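Local coordinates for protein RMD9, mitochondrial (Saccharomyces cerevisiae S288C, PDB 7A9X), which binds a dodecameric RNA element in the 3'-UTRs of yeast mitochondrial mRNAs and takes part in their processing or stability, at residues A[345-350]-A[361-366]; A[388-393]-A[397-402]; A[405-410]-A[421-426]. All blocks are in the same frame, centred on the assembly; numbering follows the deposited sequence.

The three contacts follow one another in series along the chain, on one side of its centre. Interaction 1 joins helix 337-351 to helix 357-374, interaction 2 links helix 379-396 to the turn that opens helix 401-410, and interaction 3 packs helix 401-410 against helix 417-429. Centres of interactions 1 and 2 lie about 10 Å apart, those of 2 and 3 about 12 Å, and those of 1 and 3 about 17 Å. Asn-364 and Tyr-393 join the first pair, while Ile-390 packs on Met-407 and Phe-422 in the second. Helices 357-374 and 401-410 both touch RNA of chain B, at C8 to U10 and U10 to U11 respectively, and Asn-365 meets Arg-410 between them.

Interaction 1: residues A[345-350]-A[361-366]; sequences EKAVKF and SSLNNT. With nucleotides of chain B.
Leu-363 reaches from helix 357-374 to helix 337-351 with a single methyl, CD2, which meets two side chains at once. It lies 3.8 Å from Val-348 CG2 and 3.9 Å from Ala-347 CB. With CG anti to the backbone N (chi1 176°), the leucine chain extends toward the other helix, and Val-348 offers the methyl that stands beside its own backbone N. This buried apolar patch is small, and Val-320, Val-323 and Leu-327 of helix 320-334 also pack on Leu-363. The two helices are assigned to successive pentatricopeptide repeats, PPR5 and PPR6, of a helical-repeat array, so the patch is probably part of the packing between repeats. Around the other side of helix 357-374 the contacts are polar and face RNA of chain B. Ser-361 OG donates to N3 of A9 over 2.9 Å and accepts from the O2' hydroxyl of the same nucleotide at 3.1 Å, so that one hydroxyl touches both base and sugar. The next residue, Ser-362, donates from OG to OP1 of C8 at 2.7 Å, while its CB lies against the A9 sugar. Asn-365 makes a looser approach, its amide lying alongside the U10 sugar with CG 3.6 Å from C5'. By contrast, Lys-346 and Lys-349 on helix 337-351 are exposed to solvent.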
loop_
_atom_site.group_PDB
_atom_site.type_symbol
_atom_site.label_atom_id
_atom_site.label_comp_id
_atom_site.label_asym_id
_atom_site.label_seq_id
_atom_site.Cartn_x
_atom_site.Cartn_y
_atom_site.Cartn_z
ATOM N N GLU A 345 6.659 8.293 18.169
ATOM C CA GLU A 345 6.298 9.618 18.665
ATOM C C GLU A 345 6.905 10.715 17.800
ATOM O O GLU A 345 6.239 11.709 17.490
ATOM C CB GLU A 345 6.743 9.784 20.118
ATOM C CG GLU A 345 5.776 9.228 21.147
ATOM C CD GLU A 345 6.219 9.524 22.568
ATOM O OE1 GLU A 345 7.439 9.680 22.787
ATOM O OE2 GLU A 345 5.349 9.609 23.461
ATOM N N LYS A 346 8.169 10.552 17.402
ATOM C CA LYS A 346 8.805 11.555 16.555
ATOM C C LYS A 346 8.159 11.603 15.176
ATOM O O LYS A 346 8.016 12.681 14.590
ATOM C CB LYS A 346 10.305 11.273 16.443
ATOM C CG LYS A 346 11.069 11.470 17.743
ATOM C CD LYS A 346 12.564 11.309 17.536
ATOM C CE LYS A 346 13.327 11.584 18.820
ATOM N NZ LYS A 346 14.800 11.559 18.605
ATOM N N ALA A 347 7.758 10.447 14.644
ATOM C CA ALA A 347 7.106 10.431 13.339
ATOM C C ALA A 347 5.739 11.107 13.395
ATOM O O ALA A 347 5.373 11.855 12.481
ATOM C CB ALA A 347 6.978 8.996 12.834
ATOM N N VAL A 348 4.977 10.861 14.464
ATOM C CA VAL A 348 3.658 11.473 14.599
ATOM C C VAL A 348 3.777 12.989 14.711
ATOM O O VAL A 348 2.999 13.732 14.100
ATOM C CB VAL A 348 2.911 10.870 15.801
ATOM C CG1 VAL A 348 1.669 11.687 16.125
ATOM C CG2 VAL A 348 2.532 9.427 15.514
ATOM N N LYS A 349 4.752 13.473 15.485
ATOM C CA LYS A 349 4.944 14.916 15.595
ATOM C C LYS A 349 5.422 15.520 14.281
ATOM O O LYS A 349 5.034 16.644 13.943
ATOM C CB LYS A 349 5.932 15.238 16.717
ATOM C CG LYS A 349 5.327 15.164 18.106
ATOM C CD LYS A 349 6.312 15.620 19.171
ATOM C CE LYS A 349 5.650 15.671 20.540
ATOM N NZ LYS A 349 6.594 16.110 21.604
ATOM N N PHE A 350 6.256 14.795 13.531
ATOM C CA PHE A 350 6.704 15.293 12.235
ATOM C C PHE A 350 5.540 15.420 11.262
ATOM O O PHE A 350 5.412 16.434 10.567
ATOM C CB PHE A 350 7.783 14.373 11.661
ATOM C CG PHE A 350 8.394 14.874 10.381
ATOM C CD1 PHE A 350 9.509 15.698 10.410
ATOM C CD2 PHE A 350 7.856 14.520 9.151
ATOM C CE1 PHE A 350 10.079 16.160 9.235
ATOM C CE2 PHE A 350 8.417 14.980 7.972
ATOM C CZ PHE A 350 9.530 15.801 8.013
ATOM N N SER A 361 -2.481 6.377 9.064
ATOM C CA SER A 361 -3.108 5.069 9.212
ATOM C C SER A 361 -2.099 3.948 8.998
ATOM O O SER A 361 -2.076 2.970 9.756
ATOM C CB SER A 361 -4.271 4.940 8.229
ATOM O OG SER A 361 -4.832 3.639 8.257
ATOM N N SER A 362 -1.256 4.072 7.970
ATOM C CA SER A 362 -0.238 3.056 7.724
ATOM C C SER A 362 0.788 3.021 8.851
ATOM O O SER A 362 1.245 1.942 9.247
ATOM C CB SER A 362 0.444 3.313 6.382
ATOM O OG SER A 362 1.364 2.282 6.068
ATOM N N LEU A 363 1.161 4.192 9.379
ATOM C CA LEU A 363 2.100 4.241 10.497
ATOM C C LEU A 363 1.498 3.605 11.743
ATOM O O LEU A 363 2.140 2.780 12.404
ATOM C CB LEU A 363 2.510 5.688 10.784
ATOM C CG LEU A 363 3.431 5.890 11.993
ATOM C CD1 LEU A 363 4.828 5.368 11.694
ATOM C CD2 LEU A 363 3.481 7.348 12.435
ATOM N N ASN A 364 0.262 3.979 12.078
ATOM C CA ASN A 364 -0.383 3.431 13.266
ATOM C C ASN A 364 -0.624 1.932 13.134
ATOM O O ASN A 364 -0.635 1.218 14.144
ATOM C CB ASN A 364 -1.692 4.173 13.533
ATOM C CG ASN A 364 -1.468 5.624 13.909
ATOM O OD1 ASN A 364 -0.474 5.963 14.554
ATOM N ND2 ASN A 364 -2.390 6.491 13.508
ATOM N N ASN A 365 -0.807 1.440 11.907
ATOM C CA ASN A 365 -0.936 0.001 11.697
ATOM C C ASN A 365 0.316 -0.730 12.160
ATOM O O ASN A 365 0.239 -1.712 12.908
ATOM C CB ASN A 365 -1.215 -0.290 10.222
ATOM C CG ASN A 365 -1.398 -1.769 9.944
ATOM O OD1 ASN A 365 -1.945 -2.505 10.766
ATOM N ND2 ASN A 365 -0.937 -2.213 8.782
ATOM N N THR A 366 1.487 -0.259 11.723
ATOM C CA THR A 366 2.742 -0.868 12.146
ATOM C C THR A 366 2.937 -0.745 13.653
ATOM O O THR A 366 3.366 -1.700 14.309
ATOM C CB THR A 366 3.911 -0.219 11.401
ATOM O OG1 THR A 366 3.701 -0.339 9.989
ATOM C CG2 THR A 366 5.227 -0.891 11.770
ATOM P P A B 9 -2.356 -0.586 1.436
ATOM O OP1 A B 9 -3.236 -1.761 1.221
ATOM O OP2 A B 9 -2.939 0.774 1.345
ATOM O "O5'" A B 9 -1.664 -0.723 2.871
ATOM C "C5'" A B 9 -1.117 0.409 3.543
ATOM C "C4'" A B 9 -1.862 0.770 4.805
ATOM O "O4'" A B 9 -2.154 2.189 4.795
ATOM C "C3'" A B 9 -3.215 0.100 5.019
ATOM O "O3'" A B 9 -3.081 -1.176 5.629
ATOM C "C2'" A B 9 -3.966 1.107 5.885
ATOM O "O2'" A B 9 -3.595 0.972 7.248
ATOM C "C1'" A B 9 -3.417 2.437 5.370
ATOM N N9 A B 9 -4.274 3.063 4.343
ATOM C C8 A B 9 -4.069 3.050 2.986
ATOM N N7 A B 9 -4.976 3.702 2.301
ATOM C C5 A B 9 -5.836 4.189 3.274
ATOM C C6 A B 9 -7.006 4.967 3.196
ATOM N N6 A B 9 -7.529 5.405 2.049
ATOM N N1 A B 9 -7.630 5.284 4.350
ATOM C C2 A B 9 -7.103 4.843 5.500
ATOM N N3 A B 9 -6.012 4.106 5.701
ATOM C C4 A B 9 -5.415 3.807 4.538
ATOM P P U B 10 -4.335 -2.174 5.757
ATOM O OP1 U B 10 -3.796 -3.525 6.059
ATOM O OP2 U B 10 -5.213 -1.989 4.573
ATOM O "O5'" U B 10 -5.122 -1.665 7.048
ATOM C "C5'" U B 10 -4.639 -1.928 8.359
ATOM C "C4'" U B 10 -5.639 -1.491 9.399
ATOM O "O4'" U B 10 -5.922 -0.082 9.219
ATOM C "C3'" U B 10 -7.000 -2.171 9.326
ATOM O "O3'" U B 10 -7.026 -3.396 10.041
ATOM C "C2'" U B 10 -7.952 -1.125 9.901
ATOM O "O2'" U B 10 -7.989 -1.195 11.318
ATOM C "C1'" U B 10 -7.279 0.186 9.488
ATOM N N1 U B 10 -7.886 0.795 8.282
ATOM C C2 U B 10 -8.813 1.802 8.472
ATOM O O2 U B 10 -9.149 2.192 9.576
ATOM N N3 U B 10 -9.333 2.335 7.319
ATOM C C4 U B 10 -9.022 1.972 6.024
ATOM O O4 U B 10 -9.577 2.547 5.087
ATOM C C5 U B 10 -8.052 0.925 5.911
ATOM C C6 U B 10 -7.529 0.389 7.016
ATOM P P C B 8 2.363 2.833 2.305
ATOM O OP1 C B 8 1.387 2.673 3.413
ATOM O OP2 C B 8 3.668 2.128 2.370
ATOM O "O5'" C B 8 1.678 2.406 0.931
ATOM C "C5'" C B 8 0.299 2.645 0.682
ATOM C "C4'" C B 8 -0.308 1.516 -0.111
ATOM O "O4'" C B 8 0.205 1.547 -1.475
ATOM C "C3'" C B 8 -0.011 0.115 0.433
ATOM O "O3'" C B 8 -1.172 -0.711 0.354
ATOM C "C2'" C B 8 1.066 -0.409 -0.513
ATOM O "O2'" C B 8 1.105 -1.813 -0.643
ATOM C "C1'" C B 8 0.691 0.268 -1.826
ATOM N N1 C B 8 1.834 0.420 -2.739
ATOM C C2 C B 8 1.771 -0.131 -4.024
ATOM O O2 C B 8 0.739 -0.708 -4.392
ATOM N N3 C B 8 2.840 -0.007 -4.844
ATOM C C4 C B 8 3.940 0.620 -4.424
ATOM N N4 C B 8 4.967 0.718 -5.272
ATOM C C5 C B 8 4.034 1.177 -3.117
ATOM C C6 C B 8 2.971 1.049 -2.314
#

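Interaction 2: residues A[388-393]-A[397-402]; sequences EIITFY and KKIDEP. With nucleotides of chain B.
One carboxylate oxygen, Asp-400 OD1, takes hydrogen bonds from both Tyr-393 and Lys-397, beside a small apolar patch. Tyr-393 OH donates to Asp-400 OD1 over 2.9 Å, reaching the syn lone pair, with the oxygen at the edge of the ring and in its plane. Ring and carboxylate planes are turned 52° from each other. From the anti side, 32° out of the carboxylate plane, Lys-397 NZ forms a 2.7 Å salt bridge to Asp-400 OD1. The ammonium also donates to Lys-398 O at 2.6 Å; bends at chi3 and chi4 fold the lysine chain back so that NZ can serve both acceptors. Next to the polar cluster, Ile-399 CG1 packs at the ring edge, 4.0 Å from Tyr-393 CD2, and Ile-399 CD1 meets Ile-390 CG2 at 4.2 Å. Phe-403 stacks on the tyrosine ring. Backbone closure comes from Lys-397 N, which donates to Tyr-393 O over 3.3 Å.

Residues 397-400 form the turn between helix 379-396, assigned to PPR6, and helix 401-410, assigned to PPR7, and Ile-390 and Tyr-393 of the first helix pack against it. Asp-400 is the N-cap of the second helix, and its other oxygen, OD2, makes a weak bond to Phe-403 N. Pro-402, in the first turn, lies with its CA 3.5 Å from O2 of U10 of chain B. Tyr-393 OH probably also accepts a bond from Asn-364 ND2, which ties helix 357-374 to the cap. The lysine charge and the two donors on OD1 would be expected to stabilise the ionised carboxylate, consistent with a buried aspartate that holds the turn and the helix start together.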
loop_
_atom_site.group_PDB
_atom_site.type_symbol
_atom_site.label_atom_id
_atom_site.label_comp_id
_atom_site.label_asym_id
_atom_site.label_seq_id
_atom_site.Cartn_x
_atom_site.Cartn_y
_atom_site.Cartn_z
ATOM N N GLU A 388 -1.767 6.662 27.689
ATOM C CA GLU A 388 -0.653 7.567 27.429
ATOM C C GLU A 388 -0.496 7.821 25.935
ATOM O O GLU A 388 -0.195 8.946 25.517
ATOM C CB GLU A 388 0.632 6.988 28.023
ATOM C CG GLU A 388 1.891 7.782 27.708
ATOM C CD GLU A 388 3.149 7.119 28.246
ATOM O OE1 GLU A 388 3.049 6.343 29.220
ATOM O OE2 GLU A 388 4.239 7.371 27.690
ATOM N N ILE A 389 -0.709 6.788 25.117
ATOM C CA ILE A 389 -0.638 6.946 23.669
ATOM C C ILE A 389 -1.767 7.841 23.172
ATOM O O ILE A 389 -1.563 8.698 22.302
ATOM C CB ILE A 389 -0.661 5.561 22.993
ATOM C CG1 ILE A 389 0.596 4.769 23.368
ATOM C CG2 ILE A 389 -0.785 5.694 21.484
ATOM C CD1 ILE A 389 0.558 3.317 22.947
ATOM N N ILE A 390 -2.974 7.664 23.716
ATOM C CA ILE A 390 -4.111 8.480 23.296
ATOM C C ILE A 390 -3.903 9.936 23.697
ATOM O O ILE A 390 -4.213 10.858 22.931
ATOM C CB ILE A 390 -5.415 7.907 23.885
ATOM C CG1 ILE A 390 -5.724 6.548 23.258
ATOM C CG2 ILE A 390 -6.571 8.870 23.674
ATOM C CD1 ILE A 390 -6.824 5.788 23.964
ATOM N N THR A 391 -3.373 10.164 24.900
ATOM C CA THR A 391 -3.088 11.525 25.342
ATOM C C THR A 391 -2.037 12.184 24.457
ATOM O O THR A 391 -2.191 13.343 24.053
ATOM C CB THR A 391 -2.636 11.514 26.805
ATOM O OG1 THR A 391 -3.727 11.104 27.639
ATOM C CG2 THR A 391 -2.161 12.892 27.243
ATOM N N PHE A 392 -0.964 11.458 24.136
ATOM C CA PHE A 392 0.068 12.018 23.270
ATOM C C PHE A 392 -0.479 12.307 21.878
ATOM O O PHE A 392 -0.214 13.368 21.300
ATOM C CB PHE A 392 1.263 11.071 23.178
ATOM C CG PHE A 392 2.150 11.348 22.000
ATOM C CD1 PHE A 392 3.112 12.342 22.062
ATOM C CD2 PHE A 392 2.005 10.629 20.821
ATOM C CE1 PHE A 392 3.921 12.608 20.977
ATOM C CE2 PHE A 392 2.808 10.891 19.731
ATOM C CZ PHE A 392 3.768 11.882 19.808
ATOM N N TYR A 393 -1.225 11.354 21.310
ATOM C CA TYR A 393 -1.760 11.532 19.965
ATOM C C TYR A 393 -2.749 12.691 19.911
ATOM O O TYR A 393 -2.799 13.418 18.912
ATOM C CB TYR A 393 -2.415 10.230 19.496
ATOM C CG TYR A 393 -2.535 10.082 17.996
ATOM C CD1 TYR A 393 -1.455 9.654 17.231
ATOM C CD2 TYR A 393 -3.734 10.350 17.343
ATOM C CE1 TYR A 393 -1.562 9.510 15.857
ATOM C CE2 TYR A 393 -3.852 10.205 15.972
ATOM C CZ TYR A 393 -2.764 9.786 15.235
ATOM O OH TYR A 393 -2.882 9.645 13.870
ATOM N N LYS A 397 -2.545 16.223 17.215
ATOM C CA LYS A 397 -3.561 16.543 16.223
ATOM C C LYS A 397 -4.900 16.010 16.707
ATOM O O LYS A 397 -4.979 15.270 17.689
ATOM C CB LYS A 397 -3.208 15.947 14.857
ATOM C CG LYS A 397 -3.046 14.433 14.882
ATOM C CD LYS A 397 -2.679 13.877 13.517
ATOM C CE LYS A 397 -3.840 13.965 12.537
ATOM N NZ LYS A 397 -4.964 13.062 12.908
ATOM N N LYS A 398 -5.957 16.403 16.000
ATOM C CA LYS A 398 -7.256 15.780 16.207
ATOM C C LYS A 398 -7.187 14.319 15.787
ATOM O O LYS A 398 -6.583 13.980 14.767
ATOM C CB LYS A 398 -8.341 16.511 15.415
ATOM C CG LYS A 398 -8.736 17.862 15.989
ATOM C CD LYS A 398 -9.874 18.491 15.196
ATOM C CE LYS A 398 -10.287 19.829 15.787
ATOM N NZ LYS A 398 -11.433 20.436 15.053
ATOM N N ILE A 399 -7.800 13.449 16.588
ATOM C CA ILE A 399 -7.694 12.017 16.337
ATOM C C ILE A 399 -8.495 11.655 15.096
ATOM O O ILE A 399 -9.642 12.087 14.923
ATOM C CB ILE A 399 -8.158 11.215 17.561
ATOM C CG1 ILE A 399 -7.286 11.550 18.774
ATOM C CG2 ILE A 399 -8.094 9.725 17.273
ATOM C CD1 ILE A 399 -7.618 10.742 20.006
ATOM N N ASP A 400 -7.880 10.881 14.212
ATOM C CA ASP A 400 -8.550 10.332 13.046
ATOM C C ASP A 400 -9.125 8.960 13.377
ATOM O O ASP A 400 -8.710 8.298 14.332
ATOM C CB ASP A 400 -7.575 10.227 11.876
ATOM C CG ASP A 400 -6.217 9.704 12.303
ATOM O OD1 ASP A 400 -5.513 10.415 13.051
ATOM O OD2 ASP A 400 -5.863 8.573 11.916
ATOM N N GLU A 401 -10.087 8.533 12.570
ATOM C CA GLU A 401 -10.752 7.263 12.836
ATOM C C GLU A 401 -9.829 6.055 12.689
ATOM O O GLU A 401 -9.917 5.131 13.508
ATOM C CB GLU A 401 -11.973 7.091 11.932
ATOM C CG GLU A 401 -12.998 6.139 12.518
ATOM C CD GLU A 401 -13.890 5.516 11.470
ATOM O OE1 GLU A 401 -13.373 5.141 10.394
ATOM O OE2 GLU A 401 -15.107 5.404 11.728
ATOM N N PRO A 402 -8.955 5.991 11.673
ATOM C CA PRO A 402 -8.065 4.820 11.576
ATOM C C PRO A 402 -7.193 4.613 12.804
ATOM O O PRO A 402 -6.837 3.468 13.105
ATOM C CB PRO A 402 -7.226 5.124 10.328
ATOM C CG PRO A 402 -8.117 5.956 9.491
ATOM C CD PRO A 402 -8.844 6.837 10.467
ATOM P P U B 10 -4.335 -2.174 5.757
ATOM O OP1 U B 10 -3.796 -3.525 6.059
ATOM O OP2 U B 10 -5.213 -1.989 4.573
ATOM O "O5'" U B 10 -5.122 -1.665 7.048
ATOM C "C5'" U B 10 -4.639 -1.928 8.359
ATOM C "C4'" U B 10 -5.639 -1.491 9.399
ATOM O "O4'" U B 10 -5.922 -0.082 9.219
ATOM C "C3'" U B 10 -7.000 -2.171 9.326
ATOM O "O3'" U B 10 -7.026 -3.396 10.041
ATOM C "C2'" U B 10 -7.952 -1.125 9.901
ATOM O "O2'" U B 10 -7.989 -1.195 11.318
ATOM C "C1'" U B 10 -7.279 0.186 9.488
ATOM N N1 U B 10 -7.886 0.795 8.282
ATOM C C2 U B 10 -8.813 1.802 8.472
ATOM O O2 U B 10 -9.149 2.192 9.576
ATOM N N3 U B 10 -9.333 2.335 7.319
ATOM C C4 U B 10 -9.022 1.972 6.024
ATOM O O4 U B 10 -9.577 2.547 5.087
ATOM C C5 U B 10 -8.052 0.925 5.911
ATOM C C6 U B 10 -7.529 0.389 7.016
#

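Interaction 3: residues A[405-410]-A[421-426]; sequences NVMLTR and DFIDKN. With nucleotides of chain B.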
loop_
_atom_site.group_PDB
_atom_site.type_symbol
_atom_site.label_atom_id
_atom_site.label_comp_id
_atom_site.label_asym_id
_atom_site.label_seq_id
_atom_site.Cartn_x
_atom_site.Cartn_y
_atom_site.Cartn_z
ATOM N N ASN A 405 -9.399 2.642 14.846
ATOM C CA ASN A 405 -9.753 1.418 14.133
ATOM C C ASN A 405 -8.640 0.379 14.229
ATOM O O ASN A 405 -8.905 -0.797 14.513
ATOM C CB ASN A 405 -10.071 1.728 12.668
ATOM C CG ASN A 405 -11.330 2.568 12.505
ATOM O OD1 ASN A 405 -12.171 2.631 13.403
ATOM N ND2 ASN A 405 -11.465 3.213 11.352
ATOM N N VAL A 406 -7.391 0.794 13.997
ATOM C CA VAL A 406 -6.260 -0.123 14.129
ATOM C C VAL A 406 -6.143 -0.619 15.564
ATOM O O VAL A 406 -5.957 -1.817 15.810
ATOM C CB VAL A 406 -4.959 0.558 13.666
ATOM C CG1 VAL A 406 -3.774 -0.358 13.905
ATOM C CG2 VAL A 406 -5.050 0.943 12.203
ATOM N N MET A 407 -6.249 0.296 16.530
ATOM C CA MET A 407 -6.166 -0.084 17.936
ATOM C C MET A 407 -7.215 -1.130 18.289
ATOM O O MET A 407 -6.900 -2.151 18.911
ATOM C CB MET A 407 -6.327 1.158 18.816
ATOM C CG MET A 407 -6.063 0.927 20.294
ATOM S SD MET A 407 -6.532 2.343 21.307
ATOM C CE MET A 407 -5.615 3.662 20.520
ATOM N N LEU A 408 -8.469 -0.899 17.887
ATOM C CA LEU A 408 -9.543 -1.832 18.211
ATOM C C LEU A 408 -9.348 -3.174 17.514
ATOM O O LEU A 408 -9.587 -4.229 18.115
ATOM C CB LEU A 408 -10.893 -1.225 17.831
ATOM C CG LEU A 408 -12.122 -2.096 18.092
ATOM C CD1 LEU A 408 -12.215 -2.467 19.564
ATOM C CD2 LEU A 408 -13.383 -1.384 17.639
ATOM N N THR A 409 -8.923 -3.156 16.249
ATOM C CA THR A 409 -8.708 -4.401 15.517
ATOM C C THR A 409 -7.678 -5.277 16.217
ATOM O O THR A 409 -7.939 -6.446 16.525
ATOM C CB THR A 409 -8.253 -4.098 14.087
ATOM O OG1 THR A 409 -9.213 -3.255 13.435
ATOM C CG2 THR A 409 -8.091 -5.389 13.300
ATOM N N ARG A 410 -6.497 -4.719 16.483
ATOM C CA ARG A 410 -5.422 -5.480 17.104
ATOM C C ARG A 410 -5.713 -5.831 18.559
ATOM O O ARG A 410 -5.119 -6.781 19.078
ATOM C CB ARG A 410 -4.113 -4.697 17.004
ATOM C CG ARG A 410 -3.738 -4.294 15.584
ATOM C CD ARG A 410 -3.380 -5.506 14.731
ATOM N NE ARG A 410 -2.991 -5.125 13.374
ATOM C CZ ARG A 410 -3.752 -5.306 12.298
ATOM N NH1 ARG A 410 -3.317 -4.926 11.104
ATOM N NH2 ARG A 410 -4.944 -5.876 12.412
ATOM N N ASP A 421 -15.801 -1.402 24.505
ATOM C CA ASP A 421 -16.616 -0.270 24.923
ATOM C C ASP A 421 -15.782 0.986 25.129
ATOM O O ASP A 421 -16.300 2.097 24.970
ATOM C CB ASP A 421 -17.377 -0.617 26.207
ATOM C CG ASP A 421 -18.270 -1.831 26.048
ATOM O OD1 ASP A 421 -18.784 -2.053 24.935
ATOM O OD2 ASP A 421 -18.448 -2.572 27.035
ATOM N N PHE A 422 -14.502 0.835 25.475
ATOM C CA PHE A 422 -13.635 1.994 25.636
ATOM C C PHE A 422 -13.387 2.682 24.298
ATOM O O PHE A 422 -13.487 3.910 24.194
ATOM C CB PHE A 422 -12.320 1.570 26.292
ATOM C CG PHE A 422 -11.304 2.674 26.401
ATOM C CD1 PHE A 422 -11.426 3.660 27.370
ATOM C CD2 PHE A 422 -10.219 2.719 25.540
ATOM C CE1 PHE A 422 -10.486 4.678 27.474
ATOM C CE2 PHE A 422 -9.274 3.729 25.636
ATOM C CZ PHE A 422 -9.405 4.711 26.602
ATOM N N ILE A 423 -13.077 1.905 23.256
ATOM C CA ILE A 423 -12.830 2.491 21.942
ATOM C C ILE A 423 -14.117 3.060 21.359
ATOM O O ILE A 423 -14.122 4.156 20.785
ATOM C CB ILE A 423 -12.200 1.453 20.995
ATOM C CG1 ILE A 423 -10.872 0.952 21.557
ATOM C CG2 ILE A 423 -11.985 2.058 19.610
ATOM C CD1 ILE A 423 -9.908 2.058 21.868
ATOM N N ASP A 424 -15.222 2.320 21.485
ATOM C CA ASP A 424 -16.504 2.799 20.978
ATOM C C ASP A 424 -16.879 4.130 21.615
ATOM O O ASP A 424 -17.369 5.039 20.936
ATOM C CB ASP A 424 -17.586 1.750 21.237
ATOM C CG ASP A 424 -18.804 1.931 20.354
ATOM O OD1 ASP A 424 -18.838 2.907 19.574
ATOM O OD2 ASP A 424 -19.726 1.090 20.434
ATOM N N LYS A 425 -16.636 4.263 22.920
ATOM C CA LYS A 425 -16.911 5.513 23.616
ATOM C C LYS A 425 -16.006 6.641 23.134
ATOM O O LYS A 425 -16.445 7.794 23.055
ATOM C CB LYS A 425 -16.756 5.297 25.121
ATOM C CG LYS A 425 -16.691 6.558 25.962
ATOM C CD LYS A 425 -16.401 6.208 27.414
ATOM C CE LYS A 425 -16.140 7.445 28.258
ATOM N NZ LYS A 425 -15.733 7.083 29.645
ATOM N N ASN A 426 -14.753 6.332 22.792
ATOM C CA ASN A 426 -13.810 7.376 22.411
ATOM C C ASN A 426 -14.093 7.954 21.030
ATOM O O ASN A 426 -13.644 9.068 20.740
ATOM C CB ASN A 426 -12.379 6.839 22.476
ATOM C CG ASN A 426 -11.873 6.707 23.901
ATOM O OD1 ASN A 426 -12.656 6.554 24.839
ATOM N ND2 ASN A 426 -10.558 6.776 24.071
ATOM P P U B 10 -4.335 -2.174 5.757
ATOM O OP1 U B 10 -3.796 -3.525 6.059
ATOM O OP2 U B 10 -5.213 -1.989 4.573
ATOM O "O5'" U B 10 -5.122 -1.665 7.048
ATOM C "C5'" U B 10 -4.639 -1.928 8.359
ATOM C "C4'" U B 10 -5.639 -1.491 9.399
ATOM O "O4'" U B 10 -5.922 -0.082 9.219
ATOM C "C3'" U B 10 -7.000 -2.171 9.326
ATOM O "O3'" U B 10 -7.026 -3.396 10.041
ATOM C "C2'" U B 10 -7.952 -1.125 9.901
ATOM O "O2'" U B 10 -7.989 -1.195 11.318
ATOM C "C1'" U B 10 -7.279 0.186 9.488
ATOM N N1 U B 10 -7.886 0.795 8.282
ATOM C C2 U B 10 -8.813 1.802 8.472
ATOM O O2 U B 10 -9.149 2.192 9.576
ATOM N N3 U B 10 -9.333 2.335 7.319
ATOM C C4 U B 10 -9.022 1.972 6.024
ATOM O O4 U B 10 -9.577 2.547 5.087
ATOM C C5 U B 10 -8.052 0.925 5.911
ATOM C C6 U B 10 -7.529 0.389 7.016
ATOM P P U B 11 -7.262 -4.787 9.272
ATOM O OP1 U B 11 -6.910 -5.895 10.199
ATOM O OP2 U B 11 -6.586 -4.702 7.952
ATOM O "O5'" U B 11 -8.836 -4.826 9.020
ATOM C "C5'" U B 11 -9.748 -4.954 10.098
ATOM C "C4'" U B 11 -11.173 -4.800 9.635
ATOM O "O4'" U B 11 -11.408 -3.431 9.211
ATOM C "C3'" U B 11 -11.578 -5.630 8.428
ATOM O "O3'" U B 11 -11.875 -6.976 8.751
ATOM C "C2'" U B 11 -12.765 -4.853 7.878
ATOM O "O2'" U B 11 -13.931 -5.098 8.650
ATOM C "C1'" U B 11 -12.319 -3.412 8.131
ATOM N N1 U B 11 -11.637 -2.830 6.954
ATOM C C2 U B 11 -12.413 -2.434 5.880
ATOM O O2 U B 11 -13.628 -2.539 5.856
ATOM N N3 U B 11 -11.709 -1.900 4.829
ATOM C C4 U B 11 -10.341 -1.731 4.748
ATOM O O4 U B 11 -9.850 -1.238 3.732
ATOM C C5 U B 11 -9.612 -2.168 5.897
ATOM C C6 U B 11 -10.270 -2.689 6.935
#
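Met-407 meets Ile-423 through a side chain extended at its first two torsions, with CG anti to the backbone N (chi1 -172°), and bent only at chi3. The extended part carries SD to within 3.4 Å of Ile-423 CD1. In Ile-423, chi1 (-60°) sets CG1 beside the backbone N and a bent chi2 swings CD1 to the sulfur, while CG2 is left for Leu-408. There Leu-408 CB lies 3.9 Å from Ile-423 CG2, and the two side chains run alongside one another, pointing opposite ways, with Leu-408 CD1 approaching the CB and CG1 of the isoleucine. Ile-423 is thus gripped by two neighbouring residues of the other helix, and all three are buried.

Helices 401-410 and 417-429 form the antiparallel helical hairpin assigned to PPR7, and this apolar seam is its interior. Phe-404 adds to the covering of Ile-423, and Phe-368, Phe-372, Leu-386 and Ile-390, all within the range assigned to PPR6, pack on Met-407.

Other residues of helix 401-410 meet RNA of chain B. Asn-405 ND2 donates to O2 of U10 over 3.1 Å at an angle of 156°, a contact to the base; the same amide nitrogen also bonds Glu-401, and Asn-405 OD1 bonds Tyr-427. Val-406 CG2 lies 3.3 Å from the U10 sugar oxygen O4'. Arg-410 NH2 donates to OP1 of U11 over 3.0 Å, nearly straight, with the phosphate oxygen in the guanidinium plane at its edge, while NE bonds Thr-369. Thr-409 OG1 donates to Asn-405 O at 2.7 Å, from the face of that carbonyl opposite the backbone N-H of Thr-409, and its CG2 packs on the U11 phosphate.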